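PDB 3QP9: type I polyketide synthase PikAII from Streptomyces venezuelae, which helps build polyketides as a modular synthase; its C2-type ketoreductase domain probably epimerises the growing chain rather than reducing it. Local coordinates for residues W152-S160 and S169-G177; L366-A377 and A414-L425. All coordinates share one frame; numbering follows the deposited sequence.

Contact 1. Residues W152-S160 and S169-G177; sequences WCVTHGAVS and SPAQAMVWG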
loop_
_atom_site.group_PDB
_atom_site.type_symbol
_atom_site.label_atom_id
_atom_site.label_comp_id
_atom_site.label_asym_id
_atom_site.label_seq_id
_atom_site.Cartn_x
_atom_site.Cartn_y
_atom_site.Cartn_z
ATOM N N TRP A 152 -3.976 3.267 18.088
ATOM C CA TRP A 152 -3.147 4.054 17.127
ATOM C C TRP A 152 -1.885 3.246 16.727
ATOM O O TRP A 152 -1.178 2.729 17.619
ATOM C CB TRP A 152 -2.768 5.356 17.767
ATOM C CG TRP A 152 -3.886 6.348 17.882
ATOM C CD1 TRP A 152 -4.838 6.418 18.898
ATOM C CD2 TRP A 152 -4.190 7.402 16.971
ATOM N NE1 TRP A 152 -5.669 7.496 18.675
ATOM C CE2 TRP A 152 -5.281 8.122 17.508
ATOM C CE3 TRP A 152 -3.572 7.875 15.798
ATOM C CZ2 TRP A 152 -5.856 9.238 16.839
ATOM C CZ3 TRP A 152 -4.092 8.974 15.151
ATOM C CH2 TRP A 152 -5.196 9.690 15.699
ATOM N N CYS A 153 -1.570 3.154 15.420
ATOM C CA CYS A 153 -0.374 2.383 14.982
ATOM C C CYS A 153 0.667 3.335 14.491
ATOM O O CYS A 153 0.398 4.137 13.640
ATOM C CB CYS A 153 -0.731 1.363 13.865
ATOM S SG CYS A 153 -1.835 0.050 14.467
ATOM N N VAL A 154 1.847 3.283 15.072
ATOM C CA VAL A 154 2.904 4.215 14.733
ATOM C C VAL A 154 3.944 3.540 13.874
ATOM O O VAL A 154 4.372 2.411 14.184
ATOM C CB VAL A 154 3.484 4.829 16.002
ATOM C CG1 VAL A 154 4.681 5.748 15.697
ATOM C CG2 VAL A 154 2.368 5.681 16.743
ATOM N N THR A 155 4.355 4.201 12.756
ATOM C CA THR A 155 5.388 3.674 11.908
ATOM C C THR A 155 6.501 4.716 11.846
ATOM O O THR A 155 6.350 5.787 12.378
ATOM C CB THR A 155 4.859 3.414 10.459
ATOM O OG1 THR A 155 4.303 4.656 9.932
ATOM C CG2 THR A 155 3.810 2.258 10.442
ATOM N N HIS A 156 7.642 4.389 11.218
ATOM C CA HIS A 156 8.709 5.397 10.900
ATOM C C HIS A 156 9.204 5.071 9.522
ATOM O O HIS A 156 9.432 3.910 9.213
ATOM C CB HIS A 156 9.878 5.392 11.959
ATOM C CG HIS A 156 10.578 4.081 12.105
ATOM N ND1 HIS A 156 11.741 3.787 11.424
ATOM C CD2 HIS A 156 10.289 2.979 12.865
ATOM C CE1 HIS A 156 12.129 2.554 11.726
ATOM N NE2 HIS A 156 11.264 2.037 12.594
ATOM N N GLY A 157 9.353 6.088 8.681
ATOM C CA GLY A 157 9.849 5.896 7.291
ATOM C C GLY A 157 8.837 5.225 6.341
ATOM O O GLY A 157 9.215 4.781 5.279
ATOM N N ALA A 158 7.578 5.090 6.740
ATOM C CA ALA A 158 6.607 4.415 5.916
ATOM C C ALA A 158 5.962 5.207 4.728
ATOM O O ALA A 158 5.418 4.582 3.789
ATOM C CB ALA A 158 5.522 3.720 6.795
ATOM N N VAL A 159 5.924 6.527 4.805
ATOM C CA VAL A 159 5.243 7.323 3.759
ATOM C C VAL A 159 6.205 8.454 3.382
ATOM O O VAL A 159 7.061 8.840 4.164
ATOM C CB VAL A 159 3.936 7.909 4.163
ATOM C CG1 VAL A 159 2.889 6.709 4.630
ATOM C CG2 VAL A 159 4.163 8.917 5.348
ATOM N N SER A 160 6.011 8.968 2.207
ATOM C CA SER A 160 6.748 10.158 1.698
ATOM C C SER A 160 5.791 11.366 1.611
ATOM O O SER A 160 4.811 11.288 0.906
ATOM C CB SER A 160 7.226 9.861 0.289
ATOM O OG SER A 160 7.742 11.079 -0.294
ATOM N N SER A 169 11.138 2.639 4.875
ATOM C CA SER A 169 10.569 1.290 5.228
ATOM C C SER A 169 9.277 0.935 4.507
ATOM O O SER A 169 8.197 1.146 5.015
ATOM C CB SER A 169 10.352 1.127 6.689
ATOM O OG SER A 169 9.644 -0.098 6.776
ATOM N N PRO A 170 9.386 0.428 3.274
ATOM C CA PRO A 170 8.263 0.140 2.492
ATOM C C PRO A 170 7.493 -0.962 3.200
ATOM O O PRO A 170 6.249 -1.021 3.107
ATOM C CB PRO A 170 8.922 -0.344 1.182
ATOM C CG PRO A 170 10.349 -0.731 1.643
ATOM C CD PRO A 170 10.609 0.401 2.452
ATOM N N ALA A 171 8.186 -1.797 3.977
ATOM C CA ALA A 171 7.398 -2.785 4.702
ATOM C C ALA A 171 6.426 -2.197 5.707
ATOM O O ALA A 171 5.308 -2.722 5.860
ATOM C CB ALA A 171 8.310 -3.841 5.401
ATOM N N GLN A 172 6.802 -1.112 6.374
ATOM C CA GLN A 172 5.852 -0.488 7.355
ATOM C C GLN A 172 4.643 0.156 6.651
ATOM O O GLN A 172 3.601 0.312 7.259
ATOM C CB GLN A 172 6.585 0.484 8.286
ATOM C CG GLN A 172 7.533 -0.230 9.283
ATOM C CD GLN A 172 8.118 0.683 10.278
ATOM O OE1 GLN A 172 7.391 1.501 10.853
ATOM N NE2 GLN A 172 9.455 0.519 10.581
ATOM N N ALA A 173 4.798 0.611 5.394
ATOM C CA ALA A 173 3.596 1.109 4.644
ATOM C C ALA A 173 2.526 0.032 4.573
ATOM O O ALA A 173 1.402 0.395 4.335
ATOM C CB ALA A 173 3.956 1.567 3.183
ATOM N N MET A 174 2.863 -1.281 4.740
ATOM C CA MET A 174 1.798 -2.361 4.673
ATOM C C MET A 174 0.873 -2.263 5.864
ATOM O O MET A 174 -0.308 -2.588 5.773
ATOM C CB MET A 174 2.370 -3.786 4.612
ATOM C CG MET A 174 3.310 -3.925 3.440
ATOM S SD MET A 174 3.644 -5.590 2.910
ATOM C CE MET A 174 4.763 -6.031 4.254
ATOM N N VAL A 175 1.377 -1.775 6.990
ATOM C CA VAL A 175 0.483 -1.494 8.090
ATOM C C VAL A 175 -0.499 -0.352 7.795
ATOM O O VAL A 175 -1.671 -0.387 8.199
ATOM C CB VAL A 175 1.290 -1.201 9.329
ATOM C CG1 VAL A 175 0.406 -0.541 10.389
ATOM C CG2 VAL A 175 1.911 -2.502 9.772
ATOM N N TRP A 176 -0.047 0.642 7.065
ATOM C CA TRP A 176 -0.956 1.726 6.621
ATOM C C TRP A 176 -2.010 1.141 5.724
ATOM O O TRP A 176 -3.209 1.502 5.810
ATOM C CB TRP A 176 -0.203 2.883 5.869
ATOM C CG TRP A 176 0.507 3.825 6.853
ATOM C CD1 TRP A 176 1.593 3.500 7.664
ATOM C CD2 TRP A 176 0.160 5.160 7.213
ATOM N NE1 TRP A 176 1.941 4.548 8.424
ATOM C CE2 TRP A 176 1.090 5.577 8.182
ATOM C CE3 TRP A 176 -0.857 6.066 6.792
ATOM C CZ2 TRP A 176 1.063 6.854 8.773
ATOM C CZ3 TRP A 176 -0.851 7.315 7.329
ATOM C CH2 TRP A 176 0.092 7.721 8.337
ATOM N N GLY A 177 -1.617 0.275 4.805
ATOM C CA GLY A 177 -2.644 -0.240 3.879
ATOM C C GLY A 177 -3.715 -1.016 4.631
ATOM O O GLY A 177 -4.936 -0.854 4.407
#
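Thr155 and Trp176 join the strand of a beta-alpha-beta unit of this Rossmann-type fold, 151-156, to its following helix, 170-185. Strand 152-156 and helix 170-177 run nearly antiparallel, at 155°, with their axes 8.3 Å apart at closest approach. The indole NE1 of Trp176 donates to Thr155 OG1 over 2.8 Å, and the hydroxyl lies within 8° of the indole plane, so this edge-on bond fixes how far the ring can turn. Thr155 OG1 sits between the backbone N and the carbonyl carbon (chi1 56°), which aims it at the helix, and it also bonds Asp195. Across the same ring Val159 CG1 stands over one face, 4.2 Å from the centroid of the five-membered ring of Trp176, a CH-pi contact.

Gln172 ties the strand end to the first turn. Its OE1 accepts from His156 N at 2.9 Å, the donor lying above the carbonyl plane rather than on a lone pair. Its NE2 stands over one face of the His156 imidazole, whose ND1 is bonded to Ser198 O, and bonds Glu118, which leaves the amide little freedom to flip. Ser169 is the N-cap: OG accepts from Gln172 N at 3.0 Å and also bonds Glu118, while Ser169 N reaches Gly157 O at 2.9 Å, closing the loop. Ala158 CB packs on Gln172 CB at 3.7 Å, and farther down the helix Val175 CG1 touches Cys153 CB, earlier on the strand, at 4.1 Å.

Strand 190-196, pairing with Cys153, completes the unit; strand 109-112 flanks the other edge of 151-156, and Pro170, Ala173 and Met174 pack on helix 413-426.

Contact 2. Residues L366-A377 and A414-L425; sequences LARVVTAKATAA and AYAAGTAFLDAL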
loop_
_atom_site.group_PDB
_atom_site.type_symbol
_atom_site.label_atom_id
_atom_site.label_comp_id
_atom_site.label_asym_id
_atom_site.label_seq_id
_atom_site.Cartn_x
_atom_site.Cartn_y
_atom_site.Cartn_z
ATOM N N LEU A 366 -2.638 -13.493 5.614
ATOM C CA LEU A 366 -2.199 -12.131 5.292
ATOM C C LEU A 366 -0.852 -12.191 4.556
ATOM O O LEU A 366 -0.705 -11.584 3.488
ATOM C CB LEU A 366 -2.077 -11.252 6.556
ATOM C CG LEU A 366 -1.334 -9.918 6.447
ATOM C CD1 LEU A 366 -2.195 -8.988 5.622
ATOM C CD2 LEU A 366 -1.014 -9.244 7.809
ATOM N N ALA A 367 0.096 -12.931 5.161
ATOM C CA ALA A 367 1.460 -13.112 4.675
ATOM C C ALA A 367 1.517 -13.666 3.263
ATOM O O ALA A 367 2.278 -13.165 2.407
ATOM C CB ALA A 367 2.230 -14.005 5.604
ATOM N N ARG A 368 0.669 -14.658 3.011
ATOM C CA ARG A 368 0.495 -15.209 1.654
ATOM C C ARG A 368 0.015 -14.176 0.656
ATOM O O ARG A 368 0.394 -14.235 -0.516
ATOM C CB ARG A 368 -0.481 -16.417 1.637
ATOM C CG ARG A 368 0.164 -17.790 1.562
ATOM C CD ARG A 368 -0.913 -18.991 1.687
ATOM N NE ARG A 368 -0.812 -19.496 3.044
ATOM C CZ ARG A 368 -1.749 -19.474 3.993
ATOM N NH1 ARG A 368 -1.422 -19.920 5.191
ATOM N NH2 ARG A 368 -2.993 -19.054 3.783
ATOM N N VAL A 369 -0.862 -13.260 1.070
ATOM C CA VAL A 369 -1.435 -12.345 0.103
ATOM C C VAL A 369 -0.371 -11.292 -0.168
ATOM O O VAL A 369 -0.234 -10.833 -1.314
ATOM C CB VAL A 369 -2.792 -11.708 0.578
ATOM C CG1 VAL A 369 -3.154 -10.469 -0.265
ATOM C CG2 VAL A 369 -3.976 -12.725 0.608
ATOM N N VAL A 370 0.400 -10.922 0.867
ATOM C CA VAL A 370 1.503 -9.957 0.681
ATOM C C VAL A 370 2.533 -10.530 -0.328
ATOM O O VAL A 370 3.071 -9.839 -1.225
ATOM C CB VAL A 370 2.154 -9.618 2.050
ATOM C CG1 VAL A 370 3.528 -8.852 1.852
ATOM C CG2 VAL A 370 1.115 -8.861 2.987
ATOM N N THR A 371 2.777 -11.842 -0.199
ATOM C CA THR A 371 3.766 -12.522 -1.047
ATOM C C THR A 371 3.296 -12.466 -2.504
ATOM O O THR A 371 4.042 -12.027 -3.369
ATOM C CB THR A 371 4.090 -13.960 -0.556
ATOM O OG1 THR A 371 4.542 -13.895 0.808
ATOM C CG2 THR A 371 5.189 -14.588 -1.483
ATOM N N ALA A 372 2.044 -12.839 -2.758
ATOM C CA ALA A 372 1.527 -12.812 -4.123
ATOM C C ALA A 372 1.553 -11.430 -4.777
ATOM O O ALA A 372 1.641 -11.350 -6.021
ATOM C CB ALA A 372 0.123 -13.372 -4.158
ATOM N N LYS A 373 1.417 -10.357 -3.980
ATOM C CA LYS A 373 1.306 -9.013 -4.557
ATOM C C LYS A 373 2.639 -8.276 -4.593
ATOM O O LYS A 373 2.936 -7.485 -5.512
ATOM C CB LYS A 373 0.245 -8.140 -3.864
ATOM C CG LYS A 373 -1.224 -8.449 -4.112
ATOM C CD LYS A 373 -1.617 -8.747 -5.555
ATOM C CE LYS A 373 -2.306 -7.599 -6.239
ATOM N NZ LYS A 373 -2.878 -8.025 -7.553
ATOM N N ALA A 374 3.475 -8.576 -3.637
ATOM C CA ALA A 374 4.698 -7.778 -3.433
ATOM C C ALA A 374 6.072 -8.435 -3.547
ATOM O O ALA A 374 7.057 -7.729 -3.777
ATOM C CB ALA A 374 4.602 -7.070 -2.076
ATOM N N THR A 375 6.203 -9.724 -3.325
ATOM C CA THR A 375 7.568 -10.351 -3.288
ATOM C C THR A 375 8.317 -10.314 -4.637
ATOM O O THR A 375 9.587 -10.056 -4.698
ATOM C CB THR A 375 7.511 -11.797 -2.754
ATOM O OG1 THR A 375 7.119 -11.720 -1.362
ATOM C CG2 THR A 375 8.897 -12.489 -2.852
ATOM N N ALA A 376 7.589 -10.615 -5.702
ATOM C CA ALA A 376 8.240 -10.492 -7.021
ATOM C C ALA A 376 8.728 -9.061 -7.330
ATOM O O ALA A 376 9.787 -8.833 -7.935
ATOM C CB ALA A 376 7.330 -11.076 -8.107
ATOM N N ALA A 377 7.941 -8.059 -6.912
ATOM C CA ALA A 377 8.272 -6.684 -7.146
ATOM C C ALA A 377 9.461 -6.344 -6.310
ATOM O O ALA A 377 10.340 -5.637 -6.785
ATOM C CB ALA A 377 7.044 -5.744 -6.822
ATOM N N ALA A 414 -5.787 -7.566 3.509
ATOM C CA ALA A 414 -4.601 -8.214 2.983
ATOM C C ALA A 414 -4.195 -7.644 1.634
ATOM O O ALA A 414 -3.023 -7.469 1.358
ATOM C CB ALA A 414 -4.925 -9.748 2.816
ATOM N N TYR A 415 -5.172 -7.470 0.746
ATOM C CA TYR A 415 -4.919 -6.909 -0.622
ATOM C C TYR A 415 -4.291 -5.519 -0.508
ATOM O O TYR A 415 -3.297 -5.241 -1.145
ATOM C CB TYR A 415 -6.267 -6.909 -1.343
ATOM C CG TYR A 415 -6.285 -6.474 -2.758
ATOM C CD1 TYR A 415 -5.162 -6.586 -3.592
ATOM C CD2 TYR A 415 -7.458 -5.935 -3.281
ATOM C CE1 TYR A 415 -5.236 -6.152 -4.954
ATOM C CE2 TYR A 415 -7.539 -5.512 -4.580
ATOM C CZ TYR A 415 -6.450 -5.629 -5.422
ATOM O OH TYR A 415 -6.650 -5.187 -6.732
ATOM N N ALA A 416 -4.797 -4.681 0.414
ATOM C CA ALA A 416 -4.241 -3.360 0.692
ATOM C C ALA A 416 -2.827 -3.353 1.301
ATOM O O ALA A 416 -1.954 -2.572 0.883
ATOM C CB ALA A 416 -5.215 -2.573 1.597
ATOM N N ALA A 417 -2.577 -4.219 2.282
ATOM C CA ALA A 417 -1.214 -4.404 2.765
ATOM C C ALA A 417 -0.201 -4.647 1.627
ATOM O O ALA A 417 0.830 -3.967 1.554
ATOM C CB ALA A 417 -1.162 -5.593 3.845
ATOM N N GLY A 418 -0.476 -5.642 0.756
ATOM C CA GLY A 418 0.529 -6.061 -0.241
ATOM C C GLY A 418 0.740 -4.964 -1.296
ATOM O O GLY A 418 1.828 -4.691 -1.721
ATOM N N THR A 419 -0.364 -4.342 -1.698
ATOM C CA THR A 419 -0.398 -3.390 -2.772
ATOM C C THR A 419 0.164 -2.073 -2.208
ATOM O O THR A 419 0.860 -1.310 -2.936
ATOM C CB THR A 419 -1.867 -3.477 -3.230
ATOM O OG1 THR A 419 -1.988 -3.935 -4.567
ATOM C CG2 THR A 419 -2.935 -2.540 -2.709
ATOM N N ALA A 420 -0.054 -1.815 -0.908
ATOM C CA ALA A 420 0.636 -0.599 -0.346
ATOM C C ALA A 420 2.124 -0.727 -0.360
ATOM O O ALA A 420 2.849 0.285 -0.338
ATOM C CB ALA A 420 0.138 -0.217 1.111
ATOM N N PHE A 421 2.625 -1.966 -0.449
ATOM C CA PHE A 421 4.089 -2.109 -0.481
ATOM C C PHE A 421 4.586 -1.622 -1.809
ATOM O O PHE A 421 5.724 -0.973 -1.879
ATOM C CB PHE A 421 4.521 -3.568 -0.285
ATOM C CG PHE A 421 6.008 -3.773 -0.342
ATOM C CD1 PHE A 421 6.782 -3.586 0.810
ATOM C CD2 PHE A 421 6.621 -4.165 -1.552
ATOM C CE1 PHE A 421 8.161 -3.762 0.766
ATOM C CE2 PHE A 421 7.922 -4.354 -1.610
ATOM C CZ PHE A 421 8.732 -4.177 -0.429
ATOM N N LEU A 422 3.794 -1.893 -2.882
ATOM C CA LEU A 422 4.142 -1.359 -4.271
ATOM C C LEU A 422 4.221 0.136 -4.334
ATOM O O LEU A 422 5.191 0.756 -4.939
ATOM C CB LEU A 422 3.113 -1.864 -5.303
ATOM C CG LEU A 422 2.808 -3.336 -5.274
ATOM C CD1 LEU A 422 1.816 -3.681 -6.351
ATOM C CD2 LEU A 422 4.158 -4.121 -5.581
ATOM N N ASP A 423 3.196 0.796 -3.760
ATOM C CA ASP A 423 3.120 2.253 -3.756
ATOM C C ASP A 423 4.293 2.804 -2.935
ATOM O O ASP A 423 4.938 3.773 -3.315
ATOM C CB ASP A 423 1.804 2.771 -3.179
ATOM C CG ASP A 423 0.618 2.357 -3.948
ATOM O OD1 ASP A 423 -0.429 2.173 -3.298
ATOM O OD2 ASP A 423 0.606 2.404 -5.234
ATOM N N ALA A 424 4.672 2.130 -1.869
ATOM C CA ALA A 424 5.865 2.596 -1.131
ATOM C C ALA A 424 7.191 2.441 -1.809
ATOM O O ALA A 424 8.090 3.231 -1.540
ATOM C CB ALA A 424 5.979 1.879 0.241
ATOM N N LEU A 425 7.402 1.327 -2.526
ATOM C CA LEU A 425 8.613 1.162 -3.383
ATOM C C LEU A 425 8.748 2.375 -4.252
ATOM O O LEU A 425 9.846 2.886 -4.429
ATOM C CB LEU A 425 8.519 -0.115 -4.219
ATOM C CG LEU A 425 8.765 -1.485 -3.573
ATOM C CD1 LEU A 425 8.611 -2.562 -4.633
ATOM C CD2 LEU A 425 10.171 -1.633 -2.957
HETATM O O HOH W 1 -5.660 -7.750 -7.851
#
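Val370 and Gly418 bring the two helices closest, with their CA atoms 4.1 Å apart and the axes of 366-377 and 414-425 7.8 Å apart at a crossing of only -16°. Lacking a side chain, Gly418 allows this approach: Lys373 CB and Val370 lie against its bare backbone. The rest of the seam is largely apolar. Val369 CG1 meets Ala414 CB at 3.6 Å and leans over the Ala414 carbonyl; Leu366 CD1 and Val370 CG2 both reach Ala417 CB. One turn on, Ala374 CB approaches Phe421 CD2 to 3.6 Å, and Leu422 CD2 wedges against Ala377 CB at 3.5 Å, with the Lys373 carbonyl beside it.

The polar end is carried by Lys373 and Tyr415. Bent at chi2 and chi3 (-44° and -103°), the lysine swings past Gly418 until CE lies at the edge of the phenol ring, 3.5 Å from Tyr415 CE1. A water joins the two groups: it accepts from Lys373 NZ at 2.8 Å and makes a weak bond with Tyr415 OH. Pro351 O holds the same ammonium from outside. Tyr415 and Thr419 have the spacing of the tyrosine and asparagine of active polyketide ketoreductases, whose lysine comes from the preceding helix, and probably correspond to them; a threonine there is consistent with a C2-type domain. Thr419 OG1, 4.0 Å from Lys373 CE, is buried without a partner in the model.

Leu399 of strand 396-402 touches Ala377 and Leu425, and Ser402 touches Tyr415 and Thr419; strand 343-348 lies against Ala376 and Ala377, and helix 170-185 packs on Val370 and Phe421.

Both contacts are buried, their centres about 13 Å apart, and they meet directly: Met174 on the helix of contact 1 lies against both helices of contact 2, its SD 3.4 Å from Val370 CG1 and its CG 3.1 Å from Ala417 O. Helix 170-185 therefore serves the strand on one side and the helix pair of the KR domain on another. Their chemistry differs. Contact 1, a strand and helix joined by the loop 157-169, relies on directional hydrogen bonds with an N-cap; contact 2, between helices distant in sequence, has none directly across and depends on close packing of alanine, glycine, valine, leucine and phenylalanine, with few polar groups, mostly at one edge.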